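Local coordinates for protein pyrrolidone-carboxylate peptidase (Deinococcus radiodurans R1, PDB 5Z48) that binds L-pyroglutamate and, as a thiol exopeptidase of the C15 family, probably removes pyroglutamyl groups from the N-termini of peptides, at residues 47-52 / 94-99; 9-14 / 144-149; 172-177 / 187-192. All blocks are in the same frame, centred on the assembly; numbering follows the deposited sequence.

Contact 1: residues 47-52 / 94-99. With PCA (pyroglutamic acid), chain I.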
ATOM      1  N   VAL B  47       7.360 -26.406  -4.581  1.00 12.61           N
ATOM      2  CA  VAL B  47       7.553 -25.341  -3.577  1.00 11.00           C
ATOM      3  C   VAL B  47       7.937 -26.005  -2.264  1.00 12.86           C
ATOM      4  O   VAL B  47       7.149 -26.070  -1.312  1.00 14.15           O
ATOM      5  CB  VAL B  47       6.307 -24.455  -3.439  1.00 11.13           C
ATOM      6  CG1 VAL B  47       6.614 -23.265  -2.550  1.00 12.90           C
ATOM      7  CG2 VAL B  47       5.942 -23.891  -4.788  1.00 12.92           C
ATOM      8  N   GLU B  48       9.152 -26.527  -2.217  1.00 13.61           N
ATOM      9  CA  GLU B  48       9.677 -27.219  -1.054  1.00 13.89           C
ATOM     10  C   GLU B  48      11.175 -27.251  -1.303  1.00 14.80           C
ATOM     11  O   GLU B  48      11.587 -27.757  -2.370  1.00 14.20           O
ATOM     12  CB  GLU B  48       9.091 -28.636  -0.935  1.00 15.13           C
ATOM     13  CG  GLU B  48       9.431 -29.352   0.391  1.00 16.82           C
ATOM     14  CD  GLU B  48      10.857 -29.870   0.375  1.00 18.33           C
ATOM     15  OE1 GLU B  48      11.664 -29.401   1.204  1.00 20.29           O
ATOM     16  OE2 GLU B  48      11.167 -30.727  -0.502  1.00 21.99           O
ATOM     17  N   PRO B  49      12.006 -26.703  -0.403  1.00 11.64           N
ATOM     18  CA  PRO B  49      13.412 -26.434  -0.780  1.00 12.92           C
ATOM     19  C   PRO B  49      14.261 -27.660  -1.034  1.00 16.85           C
ATOM     20  O   PRO B  49      15.081 -27.623  -1.959  1.00 15.60           O
ATOM     21  CB  PRO B  49      13.969 -25.629   0.405  1.00 14.60           C
ATOM     22  CG  PRO B  49      13.025 -25.989   1.561  1.00 16.66           C
ATOM     23  CD  PRO B  49      11.677 -26.141   0.925  1.00 13.37           C
ATOM     24  N   HIS B  50      14.101 -28.734  -0.264  1.00 15.73           N
ATOM     25  CA  HIS B  50      14.964 -29.895  -0.479  1.00 18.16           C
ATOM     26  C   HIS B  50      14.726 -30.485  -1.857  1.00 18.82           C
ATOM     27  O   HIS B  50      15.676 -30.716  -2.621  1.00 18.74           O
ATOM     28  CB  HIS B  50      14.739 -30.924   0.613  1.00 20.83           C
ATOM     29  CG  HIS B  50      15.086 -30.398   1.967  1.00 27.99           C
ATOM     30  ND1 HIS B  50      16.303 -29.808   2.233  1.00 35.14           N
ATOM     31  CD2 HIS B  50      14.361 -30.303   3.107  1.00 30.38           C
ATOM     32  CE1 HIS B  50      16.331 -29.413   3.493  1.00 36.84           C
ATOM     33  NE2 HIS B  50      15.168 -29.704   4.048  1.00 34.26           N
ATOM     34  N   ALA B  51      13.460 -30.681  -2.219  1.00 14.76           N
ATOM     35  CA  ALA B  51      13.178 -31.278  -3.522  1.00 15.64           C
ATOM     36  C   ALA B  51      13.473 -30.300  -4.655  1.00 16.29           C
ATOM     37  O   ALA B  51      13.928 -30.706  -5.735  1.00 16.30           O
ATOM     38  CB  ALA B  51      11.730 -31.764  -3.586  1.00 15.93           C
ATOM     39  N   ALA B  52      13.203 -29.004  -4.437  1.00 14.72           N
ATOM     40  CA  ALA B  52      13.495 -28.023  -5.477  1.00 13.99           C
ATOM     41  C   ALA B  52      14.998 -27.936  -5.734  1.00 15.24           C
ATOM     42  O   ALA B  52      15.427 -27.883  -6.895  1.00 15.34           O
ATOM     43  CB  ALA B  52      12.916 -26.656  -5.105  1.00 11.73           C
ATOM     44  N   ILE B  94       5.186 -18.383   5.700  1.00 15.94           N
ATOM     45  CA  ILE B  94       4.131 -19.387   5.544  1.00 17.46           C
ATOM     46  C   ILE B  94       4.817 -20.722   5.305  1.00 16.42           C
ATOM     47  O   ILE B  94       5.981 -20.764   4.877  1.00 15.48           O
ATOM     48  CB  ILE B  94       3.182 -19.065   4.361  1.00 18.47           C
ATOM     49  CG1 ILE B  94       3.999 -18.837   3.073  1.00 20.23           C
ATOM     50  CG2 ILE B  94       2.321 -17.839   4.663  1.00 20.56           C
ATOM     51  CD1 ILE B  94       3.121 -18.842   1.802  1.00 20.36           C
ATOM     52  N   PRO B  95       4.135 -21.832   5.583  1.00 18.00           N
ATOM     53  CA  PRO B  95       4.754 -23.135   5.325  1.00 20.89           C
ATOM     54  C   PRO B  95       4.936 -23.356   3.833  1.00 17.23           C
ATOM     55  O   PRO B  95       4.253 -22.763   2.984  1.00 17.93           O
ATOM     56  CB  PRO B  95       3.777 -24.154   5.933  1.00 21.55           C
ATOM     57  CG  PRO B  95       2.509 -23.358   6.225  1.00 25.55           C
ATOM     58  CD  PRO B  95       2.874 -21.932   6.350  1.00 20.10           C
ATOM     59  N   ASP B  96       5.899 -24.221   3.521  1.00 14.52           N
ATOM     60  CA  ASP B  96       6.060 -24.668   2.145  1.00 13.69           C
ATOM     61  C   ASP B  96       5.030 -25.773   1.894  1.00 15.75           C
ATOM     62  O   ASP B  96       4.190 -26.082   2.746  1.00 17.06           O
ATOM     63  CB  ASP B  96       7.516 -25.086   1.891  1.00 14.08           C
ATOM     64  CG  ASP B  96       7.959 -26.331   2.720  1.00 14.52           C
ATOM     65  OD1 ASP B  96       7.105 -27.186   3.109  1.00 15.08           O
ATOM     66  OD2 ASP B  96       9.200 -26.494   2.925  1.00 15.60           O
ATOM     67  N   ASN B  97       5.082 -26.413   0.730  1.00 15.61           N
ATOM     68  CA  ASN B  97       4.065 -27.389   0.340  1.00 16.88           C
ATOM     69  C   ASN B  97       4.208 -28.740   1.038  1.00 17.64           C
ATOM     70  O   ASN B  97       3.319 -29.599   0.902  1.00 21.33           O
ATOM     71  CB  ASN B  97       4.067 -27.576  -1.181  1.00 18.91           C
ATOM     72  CG  ASN B  97       3.258 -26.503  -1.885  1.00 23.78           C
ATOM     73  OD1 ASN B  97       2.563 -25.711  -1.240  1.00 21.49           O
ATOM     74  ND2 ASN B  97       3.317 -26.494  -3.204  1.00 20.28           N
ATOM     75  N   ALA B  98       5.265 -28.911   1.843  1.00 17.35           N
ATOM     76  CA  ALA B  98       5.341 -30.018   2.776  1.00 18.76           C
ATOM     77  C   ALA B  98       4.879 -29.628   4.177  1.00 18.80           C
ATOM     78  O   ALA B  98       4.935 -30.468   5.083  1.00 21.84           O
ATOM     79  CB  ALA B  98       6.761 -30.588   2.811  1.00 19.59           C
ATOM     80  N   GLY B  99       4.374 -28.406   4.361  1.00 18.41           N
ATOM     81  CA  GLY B  99       3.948 -27.943   5.672  1.00 20.37           C
ATOM     82  C   GLY B  99       5.085 -27.514   6.555  1.00 20.05           C
ATOM     83  O   GLY B  99       4.909 -27.351   7.771  1.00 23.01           O
TER
HETATM   84  N   PCA I 302       6.686 -17.807  -5.046  1.00 12.52           N
HETATM   85  CA  PCA I 302       7.195 -18.187  -3.732  1.00 16.03           C
HETATM   86  CB  PCA I 302       7.517 -19.690  -3.776  1.00 15.03           C
HETATM   87  CG  PCA I 302       7.031 -20.236  -5.120  1.00 13.13           C
HETATM   88  CD  PCA I 302       6.597 -18.993  -5.854  1.00 10.05           C
HETATM   89  OE  PCA I 302       6.198 -19.033  -7.023  1.00 12.15           O
HETATM   90  C   PCA I 302       8.382 -17.284  -3.343  1.00 17.95           C
HETATM   91  O   PCA I 302       9.324 -17.675  -2.647  1.00 14.84           O
HETATM   92  OXT PCA I 302       8.444 -16.098  -3.773  1.00 21.19           O
HETATM   93  O   HOH W   1       5.052 -28.313  -4.798  1.00 19.09           O

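Contact 2: residues 9-14 / 144-149. With PCA (pyroglutamic acid), chain I.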
ATOM      1  N   THR B   9      12.815 -21.972 -15.406  1.00 11.50           N
ATOM      2  CA  THR B   9      12.008 -22.730 -14.445  1.00 10.24           C
ATOM      3  C   THR B   9      10.847 -21.888 -13.924  1.00  9.80           C
ATOM      4  O   THR B   9      10.906 -20.662 -13.915  1.00 10.90           O
ATOM      5  CB  THR B   9      12.846 -23.241 -13.262  1.00 10.41           C
ATOM      6  OG1 THR B   9      13.331 -22.141 -12.463  1.00 12.65           O
ATOM      7  CG2 THR B   9      14.051 -24.010 -13.748  1.00 11.06           C
ATOM      8  N   GLY B  10       9.783 -22.581 -13.511  1.00 10.35           N
ATOM      9  CA  GLY B  10       8.688 -21.974 -12.768  1.00 10.64           C
ATOM     10  C   GLY B  10       8.371 -22.864 -11.580  1.00 11.73           C
ATOM     11  O   GLY B  10       8.957 -23.928 -11.415  1.00 12.38           O
ATOM     12  N   PHE B  11       7.445 -22.391 -10.747  1.00 11.34           N
ATOM     13  CA  PHE B  11       7.048 -23.130  -9.555  1.00 11.11           C
ATOM     14  C   PHE B  11       5.585 -23.568  -9.637  1.00 12.67           C
ATOM     15  O   PHE B  11       4.754 -22.908 -10.270  1.00 12.41           O
ATOM     16  CB  PHE B  11       7.225 -22.280  -8.253  1.00 11.47           C
ATOM     17  CG  PHE B  11       8.603 -22.287  -7.692  1.00  9.72           C
ATOM     18  CD1 PHE B  11       9.061 -23.360  -6.960  1.00 10.78           C
ATOM     19  CD2 PHE B  11       9.458 -21.189  -7.886  1.00 12.06           C
ATOM     20  CE1 PHE B  11      10.330 -23.373  -6.404  1.00 11.79           C
ATOM     21  CE2 PHE B  11      10.750 -21.178  -7.315  1.00 13.27           C
ATOM     22  CZ  PHE B  11      11.192 -22.273  -6.589  1.00 15.89           C
ATOM     23  N   GLU B  12       5.260 -24.670  -8.938  1.00 13.69           N
ATOM     24  CA  GLU B  12       3.868 -25.144  -8.749  1.00 15.48           C
ATOM     25  C   GLU B  12       3.033 -24.184  -7.886  1.00 15.78           C
ATOM     26  O   GLU B  12       3.573 -23.316  -7.190  1.00 14.87           O
ATOM     27  CB  GLU B  12       3.874 -26.511  -8.092  1.00 18.02           C
ATOM     28  CG  GLU B  12       4.648 -27.551  -8.866  1.00 21.20           C
ATOM     29  CD  GLU B  12       4.711 -28.899  -8.150  1.00 27.76           C
ATOM     30  OE1 GLU B  12       4.146 -29.056  -7.047  1.00 25.57           O
ATOM     31  OE2 GLU B  12       5.390 -29.799  -8.691  1.00 35.35           O
ATOM     32  N   PRO B  13       1.697 -24.335  -7.888  1.00 14.80           N
ATOM     33  CA  PRO B  13       0.876 -23.557  -6.946  1.00 15.30           C
ATOM     34  C   PRO B  13       1.261 -23.879  -5.511  1.00 16.56           C
ATOM     35  O   PRO B  13       1.773 -24.957  -5.204  1.00 17.49           O
ATOM     36  CB  PRO B  13      -0.558 -24.006  -7.246  1.00 15.05           C
ATOM     37  CG  PRO B  13      -0.495 -24.570  -8.667  1.00 15.44           C
ATOM     38  CD  PRO B  13       0.875 -25.216  -8.739  1.00 15.11           C
ATOM     39  N   PHE B  14       1.004 -22.919  -4.625  1.00 15.26           N
ATOM     40  CA  PHE B  14       1.346 -23.060  -3.222  1.00 16.01           C
ATOM     41  C   PHE B  14       0.419 -22.154  -2.430  1.00 19.37           C
ATOM     42  O   PHE B  14      -0.276 -21.296  -2.992  1.00 16.03           O
ATOM     43  CB  PHE B  14       2.826 -22.687  -2.959  1.00 16.33           C
ATOM     44  CG  PHE B  14       3.119 -21.249  -3.218  1.00 15.51           C
ATOM     45  CD1 PHE B  14       3.239 -20.792  -4.526  1.00 16.68           C
ATOM     46  CD2 PHE B  14       3.211 -20.347  -2.163  1.00 17.45           C
ATOM     47  CE1 PHE B  14       3.498 -19.442  -4.786  1.00 13.70           C
ATOM     48  CE2 PHE B  14       3.459 -18.984  -2.398  1.00 14.83           C
ATOM     49  CZ  PHE B  14       3.582 -18.541  -3.722  1.00 13.50           C
ATOM     50  N   TYR B 144      11.986 -17.267   1.223  1.00 12.38           N
ATOM     51  CA  TYR B 144      11.186 -18.463   1.007  1.00 13.60           C
ATOM     52  C   TYR B 144      11.819 -19.276  -0.129  1.00 14.47           C
ATOM     53  O   TYR B 144      13.031 -19.227  -0.305  1.00 11.60           O
ATOM     54  CB  TYR B 144       9.741 -18.029   0.739  1.00 11.21           C
ATOM     55  CG  TYR B 144       8.594 -19.055   0.752  1.00 12.45           C
ATOM     56  CD1 TYR B 144       8.374 -19.969   1.793  1.00 13.54           C
ATOM     57  CD2 TYR B 144       7.670 -19.023  -0.274  1.00 15.28           C
ATOM     58  CE1 TYR B 144       7.269 -20.834   1.784  1.00 16.01           C
ATOM     59  CE2 TYR B 144       6.564 -19.884  -0.294  1.00 15.19           C
ATOM     60  CZ  TYR B 144       6.360 -20.777   0.738  1.00 14.56           C
ATOM     61  OH  TYR B 144       5.257 -21.606   0.709  1.00 16.39           O
ATOM     62  N   VAL B 145      11.034 -20.032  -0.882  1.00 11.82           N
ATOM     63  CA  VAL B 145      11.651 -21.030  -1.768  1.00 10.73           C
ATOM     64  C   VAL B 145      12.246 -20.379  -3.021  1.00 12.79           C
ATOM     65  O   VAL B 145      13.250 -20.884  -3.550  1.00 10.79           O
ATOM     66  CB  VAL B 145      10.643 -22.161  -2.106  1.00 10.86           C
ATOM     67  CG1 VAL B 145      11.349 -23.356  -2.809  1.00 12.37           C
ATOM     68  CG2 VAL B 145       9.969 -22.730  -0.849  1.00 14.49           C
ATOM     69  N   CYS B 146      11.689 -19.249  -3.515  1.00 10.14           N
ATOM     70  CA  CYS B 146      12.291 -18.572  -4.670  1.00 10.62           C
ATOM     71  C   CYS B 146      13.691 -18.068  -4.345  1.00 10.16           C
ATOM     72  O   CYS B 146      14.634 -18.282  -5.102  1.00 11.91           O
ATOM     73  CB  CYS B 146      11.415 -17.394  -5.117  1.00 10.25           C
ATOM     74  SG  CYS B 146       9.807 -17.960  -5.827  1.00 16.62           S
ATOM     75  N   ASN B 147      13.846 -17.385  -3.213  1.00 10.49           N
ATOM     76  CA  ASN B 147      15.192 -17.002  -2.816  1.00 10.76           C
ATOM     77  C   ASN B 147      16.107 -18.207  -2.680  1.00 12.10           C
ATOM     78  O   ASN B 147      17.278 -18.166  -3.098  1.00 11.04           O
ATOM     79  CB  ASN B 147      15.124 -16.277  -1.482  1.00 11.00           C
ATOM     80  CG  ASN B 147      16.513 -15.944  -0.951  1.00 11.06           C
ATOM     81  OD1 ASN B 147      17.131 -14.966  -1.420  1.00 11.32           O
ATOM     82  ND2 ASN B 147      17.007 -16.738  -0.016  1.00 12.25           N
ATOM     83  N   PHE B 148      15.602 -19.289  -2.074  1.00 12.33           N
ATOM     84  CA  PHE B 148      16.411 -20.494  -1.889  1.00 11.51           C
ATOM     85  C   PHE B 148      16.976 -20.979  -3.219  1.00 10.91           C
ATOM     86  O   PHE B 148      18.172 -21.290  -3.290  1.00 11.31           O
ATOM     87  CB  PHE B 148      15.591 -21.585  -1.200  1.00 11.92           C
ATOM     88  CG  PHE B 148      16.277 -22.919  -1.168  1.00 15.48           C
ATOM     89  CD1 PHE B 148      16.127 -23.823  -2.234  1.00 19.16           C
ATOM     90  CD2 PHE B 148      17.118 -23.226  -0.115  1.00 17.38           C
ATOM     91  CE1 PHE B 148      16.797 -25.045  -2.224  1.00 19.31           C
ATOM     92  CE2 PHE B 148      17.788 -24.466  -0.095  1.00 21.13           C
ATOM     93  CZ  PHE B 148      17.628 -25.349  -1.162  1.00 21.27           C
ATOM     94  N   VAL B 149      16.147 -21.052  -4.284  1.00 11.05           N
ATOM     95  CA  VAL B 149      16.669 -21.638  -5.526  1.00 10.81           C
ATOM     96  C   VAL B 149      17.615 -20.671  -6.226  1.00 10.74           C
ATOM     97  O   VAL B 149      18.555 -21.109  -6.919  1.00 10.71           O
ATOM     98  CB  VAL B 149      15.556 -22.143  -6.471  1.00  9.34           C
ATOM     99  CG1 VAL B 149      14.774 -23.330  -5.874  1.00  9.68           C
ATOM    100  CG2 VAL B 149      14.593 -21.029  -6.941  1.00  9.67           C
TER
HETATM  101  N   PCA I 302       6.686 -17.807  -5.046  1.00 12.52           N
HETATM  102  CA  PCA I 302       7.195 -18.187  -3.732  1.00 16.03           C
HETATM  103  CB  PCA I 302       7.517 -19.690  -3.776  1.00 15.03           C
HETATM  104  CG  PCA I 302       7.031 -20.236  -5.120  1.00 13.13           C
HETATM  105  CD  PCA I 302       6.597 -18.993  -5.854  1.00 10.05           C
HETATM  106  OE  PCA I 302       6.198 -19.033  -7.023  1.00 12.15           O
HETATM  107  C   PCA I 302       8.382 -17.284  -3.343  1.00 17.95           C
HETATM  108  O   PCA I 302       9.324 -17.675  -2.647  1.00 14.84           O
HETATM  109  OXT PCA I 302       8.444 -16.098  -3.773  1.00 21.19           O

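Contact 3: residues 172-177 / 187-192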
ATOM      1  N   VAL B 172       7.088 -12.631 -10.817  1.00  9.13           N
ATOM      2  CA  VAL B 172       5.981 -12.118 -11.620  1.00  8.94           C
ATOM      3  C   VAL B 172       4.778 -11.828 -10.734  1.00  9.11           C
ATOM      4  O   VAL B 172       4.569 -12.501  -9.719  1.00 10.55           O
ATOM      5  CB  VAL B 172       5.602 -13.093 -12.760  1.00 11.52           C
ATOM      6  CG1 VAL B 172       6.849 -13.431 -13.623  1.00 13.78           C
ATOM      7  CG2 VAL B 172       4.942 -14.384 -12.237  1.00 11.50           C
ATOM      8  N   PRO B 173       3.945 -10.861 -11.098  1.00 10.04           N
ATOM      9  CA  PRO B 173       2.698 -10.634 -10.350  1.00 10.88           C
ATOM     10  C   PRO B 173       1.729 -11.805 -10.425  1.00 11.34           C
ATOM     11  O   PRO B 173       1.850 -12.708 -11.258  1.00 11.19           O
ATOM     12  CB  PRO B 173       2.072  -9.419 -11.081  1.00 11.14           C
ATOM     13  CG  PRO B 173       3.264  -8.649 -11.610  1.00 11.93           C
ATOM     14  CD  PRO B 173       4.215  -9.796 -12.096  1.00 10.91           C
ATOM     15  N   ALA B 174       0.672 -11.703  -9.606  1.00 10.61           N
ATOM     16  CA  ALA B 174      -0.495 -12.564  -9.761  1.00 10.39           C
ATOM     17  C   ALA B 174      -1.022 -12.473 -11.190  1.00 11.32           C
ATOM     18  O   ALA B 174      -0.963 -11.412 -11.803  1.00 11.03           O
ATOM     19  CB  ALA B 174      -1.600 -12.104  -8.793  1.00 11.35           C
ATOM     20  N   ASN B 175      -1.537 -13.590 -11.719  1.00 10.78           N
ATOM     21  CA  ASN B 175      -2.382 -13.508 -12.897  1.00 11.48           C
ATOM     22  C   ASN B 175      -3.844 -13.410 -12.455  1.00 13.22           C
ATOM     23  O   ASN B 175      -4.141 -13.276 -11.258  1.00 11.63           O
ATOM     24  CB  ASN B 175      -2.116 -14.692 -13.826  1.00 10.31           C
ATOM     25  CG  ASN B 175      -2.452 -16.053 -13.171  1.00 13.43           C
ATOM     26  OD1 ASN B 175      -3.056 -16.132 -12.103  1.00 12.10           O
ATOM     27  ND2 ASN B 175      -2.034 -17.148 -13.835  1.00 13.96           N
ATOM     28  N   ALA B 176      -4.794 -13.464 -13.413  1.00 11.78           N
ATOM     29  CA  ALA B 176      -6.197 -13.316 -13.034  1.00 12.44           C
ATOM     30  C   ALA B 176      -6.635 -14.425 -12.085  1.00 14.00           C
ATOM     31  O   ALA B 176      -7.385 -14.169 -11.129  1.00 13.99           O
ATOM     32  CB  ALA B 176      -7.099 -13.302 -14.275  1.00 13.08           C
ATOM     33  N   ALA B 177      -6.198 -15.674 -12.342  1.00 11.70           N
ATOM     34  CA  ALA B 177      -6.645 -16.789 -11.513  1.00 14.64           C
ATOM     35  C   ALA B 177      -6.241 -16.590 -10.064  1.00 14.79           C
ATOM     36  O   ALA B 177      -7.040 -16.860  -9.145  1.00 14.38           O
ATOM     37  CB  ALA B 177      -6.093 -18.107 -12.066  1.00 16.80           C
ATOM     38  N   PRO B 187      -7.308  -7.612   1.008  1.00 41.25           N
ATOM     39  CA  PRO B 187      -7.171  -6.551   0.016  1.00 37.70           C
ATOM     40  C   PRO B 187      -7.002  -7.139  -1.372  1.00 29.36           C
ATOM     41  O   PRO B 187      -6.399  -8.212  -1.540  1.00 28.97           O
ATOM     42  CB  PRO B 187      -5.900  -5.811   0.467  1.00 40.25           C
ATOM     43  CG  PRO B 187      -5.071  -6.909   1.070  1.00 41.51           C
ATOM     44  CD  PRO B 187      -6.078  -7.763   1.811  1.00 42.74           C
ATOM     45  N   PRO B 188      -7.488  -6.460  -2.397  1.00 25.18           N
ATOM     46  CA  PRO B 188      -7.301  -6.975  -3.756  1.00 19.83           C
ATOM     47  C   PRO B 188      -5.835  -6.953  -4.173  1.00 17.02           C
ATOM     48  O   PRO B 188      -5.061  -6.080  -3.775  1.00 19.74           O
ATOM     49  CB  PRO B 188      -8.129  -6.017  -4.614  1.00 22.09           C
ATOM     50  CG  PRO B 188      -8.189  -4.754  -3.828  1.00 27.98           C
ATOM     51  CD  PRO B 188      -8.264  -5.206  -2.378  1.00 27.85           C
ATOM     52  N   LEU B 189      -5.462  -7.924  -5.057  1.00 13.84           N
ATOM     53  CA  LEU B 189      -4.088  -8.005  -5.545  1.00 14.09           C
ATOM     54  C   LEU B 189      -3.937  -7.246  -6.856  1.00 13.02           C
ATOM     55  O   LEU B 189      -4.781  -7.389  -7.750  1.00 13.36           O
ATOM     56  CB  LEU B 189      -3.679  -9.461  -5.802  1.00 15.21           C
ATOM     57  CG  LEU B 189      -3.536 -10.367  -4.573  1.00 15.65           C
ATOM     58  CD1 LEU B 189      -3.264 -11.781  -5.097  1.00 16.59           C
ATOM     59  CD2 LEU B 189      -2.389  -9.842  -3.669  1.00 19.08           C
ATOM     60  N   PRO B 190      -2.866  -6.486  -7.058  1.00 12.96           N
ATOM     61  CA  PRO B 190      -2.444  -6.186  -8.424  1.00 12.15           C
ATOM     62  C   PRO B 190      -2.273  -7.487  -9.194  1.00 12.00           C
ATOM     63  O   PRO B 190      -1.831  -8.512  -8.645  1.00 14.17           O
ATOM     64  CB  PRO B 190      -1.100  -5.464  -8.247  1.00 13.54           C
ATOM     65  CG  PRO B 190      -1.100  -4.938  -6.823  1.00 14.85           C
ATOM     66  CD  PRO B 190      -1.884  -6.022  -6.064  1.00 13.93           C
ATOM     67  N   TYR B 191      -2.591  -7.455 -10.492  1.00 11.80           N
ATOM     68  CA  TYR B 191      -2.458  -8.654 -11.302  1.00 10.71           C
ATOM     69  C   TYR B 191      -2.167  -8.262 -12.744  1.00 10.36           C
ATOM     70  O   TYR B 191      -2.259  -7.094 -13.119  1.00 11.24           O
ATOM     71  CB  TYR B 191      -3.732  -9.523 -11.232  1.00 10.56           C
ATOM     72  CG  TYR B 191      -4.871  -9.011 -12.110  1.00 12.18           C
ATOM     73  CD1 TYR B 191      -5.673  -7.933 -11.710  1.00 13.26           C
ATOM     74  CD2 TYR B 191      -5.126  -9.602 -13.344  1.00 11.68           C
ATOM     75  CE1 TYR B 191      -6.708  -7.471 -12.523  1.00 11.99           C
ATOM     76  CE2 TYR B 191      -6.148  -9.135 -14.175  1.00 10.67           C
ATOM     77  CZ  TYR B 191      -6.928  -8.079 -13.766  1.00 11.37           C
ATOM     78  OH  TYR B 191      -7.919  -7.648 -14.613  1.00 11.73           O
ATOM     79  N   LEU B 192      -1.770  -9.245 -13.544  1.00 10.75           N
ATOM     80  CA  LEU B 192      -1.589  -9.057 -14.984  1.00 10.93           C
ATOM     81  C   LEU B 192      -2.207 -10.254 -15.681  1.00 11.93           C
ATOM     82  O   LEU B 192      -2.132 -11.364 -15.153  1.00 11.07           O
ATOM     83  CB  LEU B 192      -0.106  -8.974 -15.391  1.00  9.96           C
ATOM     84  CG  LEU B 192       0.555  -7.754 -14.813  1.00 10.95           C
ATOM     85  CD1 LEU B 192       2.042  -7.878 -15.099  1.00 12.38           C
ATOM     86  CD2 LEU B 192      -0.028  -6.494 -15.418  1.00 13.50           C
TER
HETATM   87  O   HOH W   2       0.540  -9.291  -7.788  1.00 12.35           O

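Contact 1: residues 47-52 / 94-99
Val47 and Asn97 share the one direct hydrogen bond between 47-52 and 94-99: Asn97 N gives its hydrogen to Val47 O at 2.9 Å. A water adds a second polar link, accepting from both Val47 N and Asn97 ND2, while ND2 also donates to Pro13 O.

Van der Waals packing accompanies these bonds. With CG1 anti to the backbone N (chi1 -172°), Val47 brings both methyls to pyroglutamate, CG2 lying 3.8 Å from its CG. Val47 CB meets Asn97 ND2 at 3.6 Å. A branched, uncharged residue suits this buried wall of the ligand pocket. Glu48 rests CG against Ala98 CB at 3.8 Å, and Asp96 OD2 packs on Pro49 CD at 3.2 Å.

Two local motifs shape the edges. Glu48 is the N-cap of helix 49-63, its chain bent at chi2 (-77°) so that OE1 accepts from His50 N and OE2 from Ala51 N, each from above the carboxylate plane. Replacing Glu48 by alanine is likely to leave His50 N and Ala51 N without their side-chain acceptor and to open a gap beside Ala98. Asp96 opens a type I beta turn to Gly99 and forms an Asx turn, OD1 accepting from Ala98 N.

The two carboxylates probably repel each other: they stand nearly perpendicular, with Glu48 OE1 4.2 Å from Asp96 OD2. The amide hydrogens around each probably ease this repulsion.

Contact 2: residues 9-14 / 144-149
Phe11 drives its ring from the end of strand 5-11 against the N-terminal part of helix 145-159, the tightly packed part of the contact. Its CE1 meets Val145 CG1 at 3.7 Å, and CZ meets Val149 CG2 at 3.6 Å. Cys146 SG approaches obliquely, 3.7 Å from Phe11 CE2, as a sulfur-aromatic contact. A flat, wholly apolar side chain suits the place because the ring fits between the valines and the ligand, Val149 at its edge and Val145 oblique to it, while one face is left to pyroglutamate, whose CG lies over it.

The Phe14-Tyr144 side is looser, and Tyr144 itself is partly exposed. The rings meet obliquely, with centroids 5.9 Å apart; the closest approach is Phe14 CD2 to Tyr144 OH at 3.7 Å. Tyr144 suits this border by presenting ring carbons to its neighbours while its hydroxyl is hydrogen-bonded to Pro95 O. Phe14, its CG held between backbone N and carbonyl carbon (chi1 65°), turns one face to the ligand, so the pyroglutamate ring lies between the two phenylalanines.

At the start of the helix, Cys146 N donates to a carboxylate oxygen of the ligand, PCA O, at 3.0 Å and 162°. Asn20, Leu73 and His171 complete the polar grip. A cysteine at a helix N-terminus, touching His171, with the Glu83 side chain about 7 Å from its own, is consistent with the Cys-His-Glu triad of this peptidase family, and its backbone N-H, bonded to the ligand carboxylate, is probably placed as in an oxyanion hole.

Contact 3: residues 172-177 / 187-192
Ala174 O takes the N-H of Leu192 at 2.9 Å, and Tyr191 CA lies 3.2 Å from the same oxygen in a CA-H...O contact. The other way across, Asn175 CA points its hydrogen at Leu192 O, 3.1 Å away. Side chains close in around this backbone pairing: Pro173 CG meets Leu192 CD1 at 3.8 Å, and Ala174 CB reaches Leu189 CD1 at 4.1 Å. An alanine suits that spot, since its single methyl lies 3.6 Å from Pro190 O, probably leaving little room for a larger group. Farther along, Ala176 lies beside the Tyr191 ring, set obliquely to the Ala176 amide, Tyr191 CD2 being 3.9 Å from Ala176 N.

A water forms the next layer, accepting from Ala174 N and donating to Pro190 O. Asn175 then sets the turn into helix 176-180. With CG between backbone N and carbonyl carbon (chi1 62°), it caps the helix through OD1, which accepts from Val178 N, and ND2 is hydrogen-bonded to both Gln194 and Asp19.

Beyond lies the second subunit: Tyr191 OH is hydrogen-bonded to Glu196 of that subunit, and Gln79 of that subunit donates to Leu189 O. The two segments thus join the loop after strand 167-172, which carries His171, to the approach to helix 194-211. The chemistry implies a junction that combines one backbone hydrogen bond, CA-H...O contacts and a bridging water with apolar packing, while the Tyr191 hydroxyl reaches the neighbouring subunit.

Contacts 1 and 2 are two walls of one pocket, with centres 9 Å apart, and both touch pyroglutamate. The bonds that join them are Pro95 O with Tyr144 OH, 2.7 Å apart, and Asn97 ND2 with Pro13 O, 3.0 Å apart. Contact 2 carries Cys146, probably catalytic; contact 1 lies nearby, the Val47 side chain about 7 Å from that of Cys146. Contact 3 is separate: its centre lies 17 Å from that of contact 2 and 22 Å from that of contact 1. Its Ala174 side chain is still about 11 Å from bound pyroglutamate, and Pro173 follows His171 by two residues, so it probably links the active-site region to the subunit interface.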